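Aspartate-semialdehyde dehydrogenase (Vibrio cholerae, PDB 2R00) catalyses the NADPH-dependent reductive dephosphorylation of L-aspartyl-4-phosphate to L-aspartate-semialdehyde, a step on the routes to lysine, methionine and threonine. Local coordinates at residues S132-I143 with H244-T252; G74-P83 with I93-Y101. All coordinates share one frame; numbering follows the deposited sequence.

In the fold
The two contacts lie on opposite sides of the chain's centre and follow one another along the sequence. Contact 2 belongs to the N-terminal nucleotide-binding domain, where helix 75-87 meets the end of strand 91-94 and the turn leading to Arg-100, a predicted phosphate-binding residue. Contact 1 sets the helix that starts at the catalytic Cys-131 against strand 244-252 of the dimerisation-domain sheet and includes His-244, the predicted proton acceptor. The centres of contact 1 and contact 2 are about 25 Å apart, but the nearest atoms of contact 1 and contact 2 come within about 6 Å without touching. Helix 211-223 borders both: its Glu-219 hydrogen-bonds Thr-133 of contact 1, and its Lys-215, a predicted phosphate ligand, is hydrogen-bonded to the hydroxyl of Tyr-101 of contact 2.

Contact 1: S132-I143 with H244-T252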
loop_
_atom_site.group_PDB
_atom_site.type_symbol
_atom_site.label_atom_id
_atom_site.label_comp_id
_atom_site.label_asym_id
_atom_site.label_seq_id
_atom_site.Cartn_x
_atom_site.Cartn_y
_atom_site.Cartn_z
ATOM N N SER A 132 -3.267 -6.685 12.956
ATOM C CA SER A 132 -2.286 -5.889 12.217
ATOM C C SER A 132 -0.906 -5.891 12.881
ATOM O O SER A 132 0.113 -6.060 12.208
ATOM C CB SER A 132 -2.756 -4.443 12.100
ATOM O OG SER A 132 -3.593 -4.266 10.977
ATOM N N THR A 133 -0.887 -5.678 14.195
ATOM C CA THR A 133 0.355 -5.633 14.971
ATOM C C THR A 133 0.961 -7.030 15.117
ATOM O O THR A 133 2.173 -7.194 15.011
ATOM C CB THR A 133 0.118 -5.045 16.378
ATOM O OG1 THR A 133 -0.596 -3.810 16.264
ATOM C CG2 THR A 133 1.447 -4.807 17.091
ATOM N N ILE A 134 0.117 -8.026 15.374
ATOM C CA ILE A 134 0.558 -9.427 15.400
ATOM C C ILE A 134 1.281 -9.800 14.093
ATOM O O ILE A 134 2.441 -10.219 14.118
ATOM C CB ILE A 134 -0.621 -10.395 15.654
ATOM C CG1 ILE A 134 -1.257 -10.124 17.025
ATOM C CG2 ILE A 134 -0.148 -11.870 15.547
ATOM C CD1 ILE A 134 -2.590 -10.852 17.250
ATOM N N GLN A 135 0.600 -9.613 12.967
ATOM C CA GLN A 135 1.137 -9.911 11.629
ATOM C C GLN A 135 2.527 -9.307 11.435
ATOM O O GLN A 135 3.474 -10.004 11.060
ATOM C CB GLN A 135 0.240 -9.282 10.562
ATOM C CG GLN A 135 -0.872 -10.125 9.971
ATOM C CD GLN A 135 -1.773 -9.300 9.050
ATOM O OE1 GLN A 135 -2.951 -9.098 9.357
ATOM N NE2 GLN A 135 -1.219 -8.795 7.930
ATOM N N MET A 136 2.632 -7.999 11.683
ATOM C CA MET A 136 3.860 -7.253 11.427
ATOM C C MET A 136 5.004 -7.702 12.338
ATOM O O MET A 136 6.145 -7.862 11.890
ATOM C CB MET A 136 3.617 -5.737 11.573
ATOM C CG MET A 136 4.853 -4.881 11.264
ATOM S SD MET A 136 4.592 -3.098 11.364
ATOM C CE MET A 136 4.423 -2.830 13.124
ATOM N N LEU A 137 4.691 -7.887 13.616
ATOM C CA LEU A 137 5.697 -8.225 14.618
ATOM C C LEU A 137 6.288 -9.626 14.441
ATOM O O LEU A 137 7.483 -9.841 14.678
ATOM C CB LEU A 137 5.115 -8.056 16.021
ATOM C CG LEU A 137 5.412 -6.668 16.598
ATOM C CD1 LEU A 137 4.344 -6.222 17.509
ATOM C CD2 LEU A 137 6.735 -6.672 17.338
ATOM N N VAL A 138 5.453 -10.575 14.038
ATOM C CA VAL A 138 5.937 -11.903 13.674
ATOM C C VAL A 138 6.954 -11.795 12.527
ATOM O O VAL A 138 8.064 -12.326 12.617
ATOM C CB VAL A 138 4.775 -12.860 13.351
ATOM C CG1 VAL A 138 5.284 -14.127 12.680
ATOM C CG2 VAL A 138 4.034 -13.232 14.646
ATOM N N ALA A 139 6.579 -11.084 11.467
ATOM C CA ALA A 139 7.447 -10.899 10.302
ATOM C C ALA A 139 8.744 -10.141 10.583
ATOM O O ALA A 139 9.771 -10.458 10.000
ATOM C CB ALA A 139 6.671 -10.229 9.153
ATOM N N LEU A 140 8.699 -9.146 11.466
ATOM C CA LEU A 140 9.843 -8.256 11.703
ATOM C C LEU A 140 10.848 -8.741 12.741
ATOM O O LEU A 140 12.021 -8.371 12.692
ATOM C CB LEU A 140 9.356 -6.859 12.101
ATOM C CG LEU A 140 9.322 -5.741 11.053
ATOM C CD1 LEU A 140 9.036 -6.233 9.661
ATOM C CD2 LEU A 140 8.351 -4.639 11.457
ATOM N N LYS A 141 10.380 -9.547 13.689
ATOM C CA LYS A 141 11.226 -10.000 14.793
ATOM C C LYS A 141 12.582 -10.609 14.380
ATOM O O LYS A 141 13.606 -10.223 14.958
ATOM C CB LYS A 141 10.449 -10.928 15.748
ATOM C CG LYS A 141 11.178 -11.274 17.060
ATOM C CD LYS A 141 11.731 -10.040 17.771
ATOM C CE LYS A 141 12.093 -10.347 19.226
ATOM N NZ LYS A 141 12.725 -11.681 19.397
ATOM N N PRO A 142 12.606 -11.541 13.395
ATOM C CA PRO A 142 13.905 -12.057 12.923
ATOM C C PRO A 142 14.846 -10.975 12.381
ATOM O O PRO A 142 16.056 -11.066 12.572
ATOM C CB PRO A 142 13.511 -13.024 11.794
ATOM C CG PRO A 142 12.095 -13.406 12.112
ATOM C CD PRO A 142 11.487 -12.179 12.678
ATOM N N ILE A 143 14.296 -9.974 11.696
ATOM C CA ILE A 143 15.092 -8.831 11.229
ATOM C C ILE A 143 15.580 -7.979 12.408
ATOM O O ILE A 143 16.751 -7.597 12.465
ATOM C CB ILE A 143 14.308 -7.956 10.214
ATOM C CG1 ILE A 143 13.841 -8.817 9.027
ATOM C CG2 ILE A 143 15.161 -6.770 9.764
ATOM C CD1 ILE A 143 12.689 -8.210 8.180
ATOM N N HIS A 244 -6.625 -9.138 5.093
ATOM C CA HIS A 244 -5.877 -7.993 5.571
ATOM C C HIS A 244 -4.463 -8.020 5.018
ATOM O O HIS A 244 -3.854 -9.084 4.904
ATOM C CB HIS A 244 -5.852 -7.995 7.108
ATOM C CG HIS A 244 -5.090 -6.853 7.702
ATOM N ND1 HIS A 244 -3.810 -6.993 8.196
ATOM C CD2 HIS A 244 -5.420 -5.551 7.870
ATOM C CE1 HIS A 244 -3.384 -5.826 8.645
ATOM N NE2 HIS A 244 -4.340 -4.933 8.456
ATOM N N ALA A 245 -3.941 -6.847 4.682
ATOM C CA ALA A 245 -2.584 -6.752 4.149
ATOM C C ALA A 245 -1.846 -5.563 4.747
ATOM O O ALA A 245 -2.477 -4.601 5.192
ATOM C CB ALA A 245 -2.615 -6.651 2.632
ATOM N N GLU A 246 -0.514 -5.654 4.760
ATOM C CA GLU A 246 0.370 -4.580 5.204
ATOM C C GLU A 246 1.572 -4.503 4.294
ATOM O O GLU A 246 2.130 -5.523 3.936
ATOM C CB GLU A 246 0.899 -4.847 6.602
ATOM C CG GLU A 246 -0.156 -5.137 7.610
ATOM C CD GLU A 246 0.419 -5.469 8.937
ATOM O OE1 GLU A 246 1.503 -6.086 8.997
ATOM O OE2 GLU A 246 -0.216 -5.110 9.925
ATOM N N ALA A 247 1.964 -3.286 3.939
ATOM C CA ALA A 247 3.217 -3.022 3.244
ATOM C C ALA A 247 4.166 -2.458 4.289
ATOM O O ALA A 247 3.813 -1.504 5.002
ATOM C CB ALA A 247 2.998 -2.007 2.121
ATOM N N VAL A 248 5.349 -3.058 4.414
ATOM C CA VAL A 248 6.275 -2.699 5.495
ATOM C C VAL A 248 7.624 -2.262 4.948
ATOM O O VAL A 248 8.256 -2.984 4.163
ATOM C CB VAL A 248 6.522 -3.880 6.501
ATOM C CG1 VAL A 248 7.310 -3.392 7.726
ATOM C CG2 VAL A 248 5.212 -4.518 6.934
ATOM N N HIS A 249 8.053 -1.071 5.357
ATOM C CA HIS A 249 9.428 -0.653 5.146
ATOM C C HIS A 249 10.125 -0.518 6.495
ATOM O O HIS A 249 9.593 0.129 7.406
ATOM C CB HIS A 249 9.514 0.677 4.389
ATOM C CG HIS A 249 10.913 1.201 4.279
ATOM N ND1 HIS A 249 11.791 0.788 3.301
ATOM C CD2 HIS A 249 11.599 2.075 5.053
ATOM C CE1 HIS A 249 12.949 1.403 3.465
ATOM N NE2 HIS A 249 12.859 2.187 4.523
ATOM N N VAL A 250 11.306 -1.124 6.614
ATOM C CA VAL A 250 12.111 -1.005 7.825
ATOM C C VAL A 250 13.508 -0.440 7.561
ATOM O O VAL A 250 14.190 -0.819 6.613
ATOM C CB VAL A 250 12.180 -2.336 8.649
ATOM C CG1 VAL A 250 10.776 -2.772 9.055
ATOM C CG2 VAL A 250 12.859 -3.440 7.883
ATOM N N GLU A 251 13.890 0.504 8.404
ATOM C CA GLU A 251 15.224 1.059 8.417
ATOM C C GLU A 251 15.957 0.293 9.521
ATOM O O GLU A 251 15.586 0.380 10.700
ATOM C CB GLU A 251 15.136 2.552 8.725
ATOM C CG GLU A 251 16.328 3.372 8.322
ATOM C CD GLU A 251 16.607 3.358 6.829
ATOM O OE1 GLU A 251 17.799 3.329 6.492
ATOM O OE2 GLU A 251 15.672 3.367 6.000
ATOM N N THR A 252 16.941 -0.507 9.123
ATOM C CA THR A 252 17.675 -1.364 10.067
ATOM C C THR A 252 18.908 -0.638 10.620
ATOM O O THR A 252 19.310 0.405 10.090
ATOM C CB THR A 252 18.078 -2.710 9.421
ATOM O OG1 THR A 252 18.943 -2.468 8.309
ATOM C CG2 THR A 252 16.849 -3.473 8.940
#
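His-244 and Gln-135 meet where helix 132-143 lies across the mixed sheet of the dimerisation domain, which belongs to the GAPDH-like group; the two axes cross at -46°, 9.4 Å apart. ND1 of His-244, the predicted proton acceptor, donates to Gln-135 OE1 at 2.6 Å. The bond is short but bent, 137° at the hydrogen, and the amide stands steeply to the imidazole, with planes 80° apart. It probably limits rotation of the ring. Because the side chain of Gln-135 is also about 4 Å from that of Cys-131, the acyl-thioester nucleophile, it links the surroundings of the two active-site residues. Ala-245 turns from the helix and packs on Cys-197 of the second subunit. Glu-246 sends an extended, buried side chain at the first turn: OE2 lies 2.5 Å from Ser-132 O, while OE1 rests 3.4 Å from Met-136 CB. Beyond it the contact becomes apolar. Val-248 has CG1 anti to its own N, which brings this methyl tip to tip with Leu-140 CD1 at 3.8 Å; its CG2 meets Met-136 CG more loosely. His-249, facing the other way, packs on Arg-151 of the second subunit. Val-250 and Leu-140 pass alongside each other, pointing opposite ways, with Val-250 CG1 3.9 Å from Leu-140 CG, and Leu-140 thus bridges two successive inward valines. At Thr-252 the hydroxyl bonds to Ala-254 O, while the side chain runs nearly perpendicular to that of Ile-143, with Thr-252 CG2 3.8 Å from Ile-143 CG2.

Contact 2: G74-P83 with I93-Y101; sequences GGELSAKWAP and IDNTSHFRY
Within the beta-alpha-beta unit of the Rossmann-type nucleotide-binding domain, strand 68-71, helix 75-87 and strand 91-94, Ser-78 and Asp-94 join the helix to the second strand. Ser-78 OG donates to Asp-94 OD1 in a very short bond of 2.5 Å. The other carboxylate oxygen takes a second hydroxyl: Thr-96 OG1 donates to Asp-94 OD2 at 2.7 Å, from the syn side and 30° out of the carboxylate plane. With a bond on each oxygen, the group is restrained in its rotation. Thr-96 OG1 also accepts from His-98 N at 3.0 Å, forming an ST turn; chi1 of 80° sets this hydroxyl between the residue's own N and carbonyl carbon and sends CG2 to the helix start, 3.5 Å from Gly-74 C. Gly-74 is the N-cap residue, and a water bridges its N to Asn-95 O. The type I turn from Ser-97 to Arg-100 then lays two rings on the helix. Ala-79 CB sits over one face of the His-98 imidazole, a CH-pi contact 3.6 Å from the ring centroid and 13° off its normal. That imidazole in turn places CD2 over a face of the Phe-99 ring. Arg-100, a predicted phosphate ligand, closes the turn, and its NE bonds to Asn-128 O. Phe-99 presents its edge to Ser-78 O, and its CE2 touches Ala-82 CB at 3.6 Å.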
loop_
_atom_site.group_PDB
_atom_site.type_symbol
_atom_site.label_atom_id
_atom_site.label_comp_id
_atom_site.label_asym_id
_atom_site.label_seq_id
_atom_site.Cartn_x
_atom_site.Cartn_y
_atom_site.Cartn_z
ATOM N N GLY A 74 -15.888 -7.438 22.734
ATOM C CA GLY A 74 -15.828 -5.985 22.609
ATOM C C GLY A 74 -15.250 -5.362 23.864
ATOM O O GLY A 74 -15.363 -5.925 24.949
ATOM N N GLY A 75 -14.627 -4.206 23.697
ATOM C CA GLY A 75 -13.856 -3.562 24.748
ATOM C C GLY A 75 -14.635 -3.188 25.993
ATOM O O GLY A 75 -14.137 -3.358 27.102
ATOM N N GLU A 76 -15.851 -2.669 25.824
ATOM C CA GLU A 76 -16.612 -2.207 26.989
ATOM C C GLU A 76 -17.065 -3.342 27.895
ATOM O O GLU A 76 -17.062 -3.192 29.117
ATOM C CB GLU A 76 -17.735 -1.210 26.635
ATOM C CG GLU A 76 -17.312 0.276 26.750
ATOM C CD GLU A 76 -18.296 1.134 27.549
ATOM O OE1 GLU A 76 -17.972 2.294 27.868
ATOM O OE2 GLU A 76 -19.401 0.658 27.868
ATOM N N LEU A 77 -17.402 -4.489 27.308
ATOM C CA LEU A 77 -17.699 -5.673 28.098
ATOM C C LEU A 77 -16.478 -6.249 28.799
ATOM O O LEU A 77 -16.591 -6.753 29.918
ATOM C CB LEU A 77 -18.443 -6.733 27.267
ATOM C CG LEU A 77 -19.907 -6.333 27.033
ATOM C CD1 LEU A 77 -20.595 -7.248 25.996
ATOM C CD2 LEU A 77 -20.665 -6.342 28.374
ATOM N N SER A 78 -15.310 -6.170 28.163
ATOM C CA SER A 78 -14.051 -6.533 28.839
ATOM C C SER A 78 -13.725 -5.592 30.003
ATOM O O SER A 78 -13.281 -6.031 31.068
ATOM C CB SER A 78 -12.887 -6.534 27.844
ATOM O OG SER A 78 -12.885 -7.735 27.104
ATOM N N ALA A 79 -13.923 -4.298 29.783
ATOM C CA ALA A 79 -13.749 -3.281 30.834
ATOM C C ALA A 79 -14.527 -3.624 32.106
ATOM O O ALA A 79 -14.004 -3.493 33.215
ATOM C CB ALA A 79 -14.188 -1.914 30.309
ATOM N N LYS A 80 -15.780 -4.031 31.925
ATOM C CA LYS A 80 -16.679 -4.456 33.003
ATOM C C LYS A 80 -16.300 -5.826 33.581
ATOM O O LYS A 80 -16.071 -5.958 34.791
ATOM C CB LYS A 80 -18.124 -4.487 32.478
ATOM C CG LYS A 80 -19.191 -4.879 33.513
ATOM C CD LYS A 80 -20.593 -4.499 33.030
ATOM C CE LYS A 80 -21.667 -4.919 34.041
ATOM N NZ LYS A 80 -22.954 -4.203 33.801
ATOM N N TRP A 81 -16.211 -6.831 32.707
ATOM C CA TRP A 81 -16.114 -8.229 33.134
ATOM C C TRP A 81 -14.726 -8.808 33.440
ATOM O O TRP A 81 -14.611 -9.717 34.263
ATOM C CB TRP A 81 -16.867 -9.138 32.153
ATOM C CG TRP A 81 -18.331 -8.990 32.303
ATOM C CD1 TRP A 81 -19.178 -8.361 31.452
ATOM C CD2 TRP A 81 -19.122 -9.437 33.411
ATOM N NE1 TRP A 81 -20.462 -8.411 31.941
ATOM C CE2 TRP A 81 -20.455 -9.067 33.144
ATOM C CE3 TRP A 81 -18.835 -10.147 34.590
ATOM C CZ2 TRP A 81 -21.513 -9.359 34.025
ATOM C CZ3 TRP A 81 -19.887 -10.435 35.473
ATOM C CH2 TRP A 81 -21.208 -10.040 35.179
ATOM N N ALA A 82 -13.678 -8.303 32.793
ATOM C CA ALA A 82 -12.341 -8.845 33.046
ATOM C C ALA A 82 -11.853 -8.618 34.474
ATOM O O ALA A 82 -11.224 -9.515 35.040
ATOM C CB ALA A 82 -11.308 -8.341 32.036
ATOM N N PRO A 83 -12.081 -7.415 35.041
ATOM C CA PRO A 83 -11.760 -7.270 36.468
ATOM C C PRO A 83 -12.476 -8.276 37.385
ATOM O O PRO A 83 -11.896 -8.723 38.374
ATOM C CB PRO A 83 -12.222 -5.841 36.782
ATOM C CG PRO A 83 -12.073 -5.112 35.468
ATOM C CD PRO A 83 -12.546 -6.138 34.460
ATOM N N ILE A 93 -7.303 -13.667 29.012
ATOM C CA ILE A 93 -6.590 -13.296 27.796
ATOM C C ILE A 93 -7.585 -12.495 26.961
ATOM O O ILE A 93 -8.617 -13.016 26.549
ATOM C CB ILE A 93 -6.012 -14.537 27.050
ATOM C CG1 ILE A 93 -4.923 -15.203 27.916
ATOM C CG2 ILE A 93 -5.466 -14.125 25.680
ATOM C CD1 ILE A 93 -4.773 -16.716 27.726
ATOM N N ASP A 94 -7.286 -11.208 26.773
ATOM C CA ASP A 94 -8.281 -10.255 26.295
ATOM C C ASP A 94 -8.064 -9.840 24.857
ATOM O O ASP A 94 -7.106 -9.139 24.547
ATOM C CB ASP A 94 -8.316 -9.000 27.171
ATOM C CG ASP A 94 -9.536 -8.154 26.899
ATOM O OD1 ASP A 94 -10.640 -8.739 26.857
ATOM O OD2 ASP A 94 -9.399 -6.923 26.718
ATOM N N ASN A 95 -8.981 -10.245 23.994
ATOM C CA ASN A 95 -8.909 -9.858 22.592
ATOM C C ASN A 95 -9.753 -8.625 22.309
ATOM O O ASN A 95 -10.684 -8.667 21.497
ATOM C CB ASN A 95 -9.285 -11.023 21.676
ATOM C CG ASN A 95 -9.112 -10.684 20.207
ATOM O OD1 ASN A 95 -8.030 -10.312 19.770
ATOM N ND2 ASN A 95 -10.189 -10.772 19.455
ATOM N N THR A 96 -9.442 -7.529 23.015
ATOM C CA THR A 96 -9.991 -6.207 22.707
ATOM C C THR A 96 -8.876 -5.178 22.814
ATOM O O THR A 96 -7.756 -5.498 23.235
ATOM C CB THR A 96 -11.186 -5.794 23.655
ATOM O OG1 THR A 96 -10.684 -5.319 24.910
ATOM C CG2 THR A 96 -12.118 -6.968 23.914
ATOM N N SER A 97 -9.174 -3.933 22.454
ATOM C CA SER A 97 -8.206 -2.849 22.667
ATOM C C SER A 97 -8.155 -2.384 24.122
ATOM O O SER A 97 -7.223 -1.675 24.514
ATOM C CB SER A 97 -8.525 -1.651 21.762
ATOM O OG SER A 97 -9.833 -1.198 22.042
ATOM N N HIS A 98 -9.136 -2.779 24.934
ATOM C CA HIS A 98 -9.293 -2.132 26.253
ATOM C C HIS A 98 -8.044 -2.118 27.139
ATOM O O HIS A 98 -7.672 -1.049 27.641
ATOM C CB HIS A 98 -10.520 -2.617 27.051
ATOM C CG HIS A 98 -10.719 -1.846 28.323
ATOM N ND1 HIS A 98 -11.177 -0.544 28.338
ATOM C CD2 HIS A 98 -10.466 -2.169 29.612
ATOM C CE1 HIS A 98 -11.187 -0.096 29.582
ATOM N NE2 HIS A 98 -10.766 -1.066 30.376
ATOM N N PHE A 99 -7.395 -3.269 27.325
ATOM C CA PHE A 99 -6.238 -3.360 28.252
ATOM C C PHE A 99 -4.860 -3.329 27.604
ATOM O O PHE A 99 -3.846 -3.473 28.292
ATOM C CB PHE A 99 -6.325 -4.616 29.119
ATOM C CG PHE A 99 -7.496 -4.641 30.037
ATOM C CD1 PHE A 99 -7.498 -3.892 31.202
ATOM C CD2 PHE A 99 -8.599 -5.439 29.746
ATOM C CE1 PHE A 99 -8.599 -3.913 32.060
ATOM C CE2 PHE A 99 -9.695 -5.480 30.601
ATOM C CZ PHE A 99 -9.701 -4.714 31.756
ATOM N N ARG A 100 -4.810 -3.131 26.289
ATOM C CA ARG A 100 -3.529 -3.216 25.561
ATOM C C ARG A 100 -2.495 -2.177 26.002
ATOM O O ARG A 100 -1.308 -2.420 25.879
ATOM C CB ARG A 100 -3.738 -3.093 24.045
ATOM C CG ARG A 100 -4.577 -4.194 23.412
ATOM C CD ARG A 100 -4.617 -4.058 21.901
ATOM N NE ARG A 100 -5.485 -5.087 21.330
ATOM C CZ ARG A 100 -6.277 -4.915 20.277
ATOM N NH1 ARG A 100 -6.320 -3.747 19.654
ATOM N NH2 ARG A 100 -7.034 -5.920 19.853
ATOM N N TYR A 101 -2.948 -1.024 26.492
ATOM C CA TYR A 101 -2.056 0.139 26.736
ATOM C C TYR A 101 -1.802 0.356 28.226
ATOM O O TYR A 101 -1.061 1.260 28.607
ATOM C CB TYR A 101 -2.599 1.417 26.022
ATOM C CG TYR A 101 -3.078 1.060 24.634
ATOM C CD1 TYR A 101 -4.427 0.801 24.386
ATOM C CD2 TYR A 101 -2.165 0.887 23.587
ATOM C CE1 TYR A 101 -4.859 0.407 23.121
ATOM C CE2 TYR A 101 -2.594 0.489 22.319
ATOM C CZ TYR A 101 -3.936 0.244 22.100
ATOM O OH TYR A 101 -4.358 -0.154 20.854
HETATM O O HOH W 1 -13.486 -8.236 20.917
#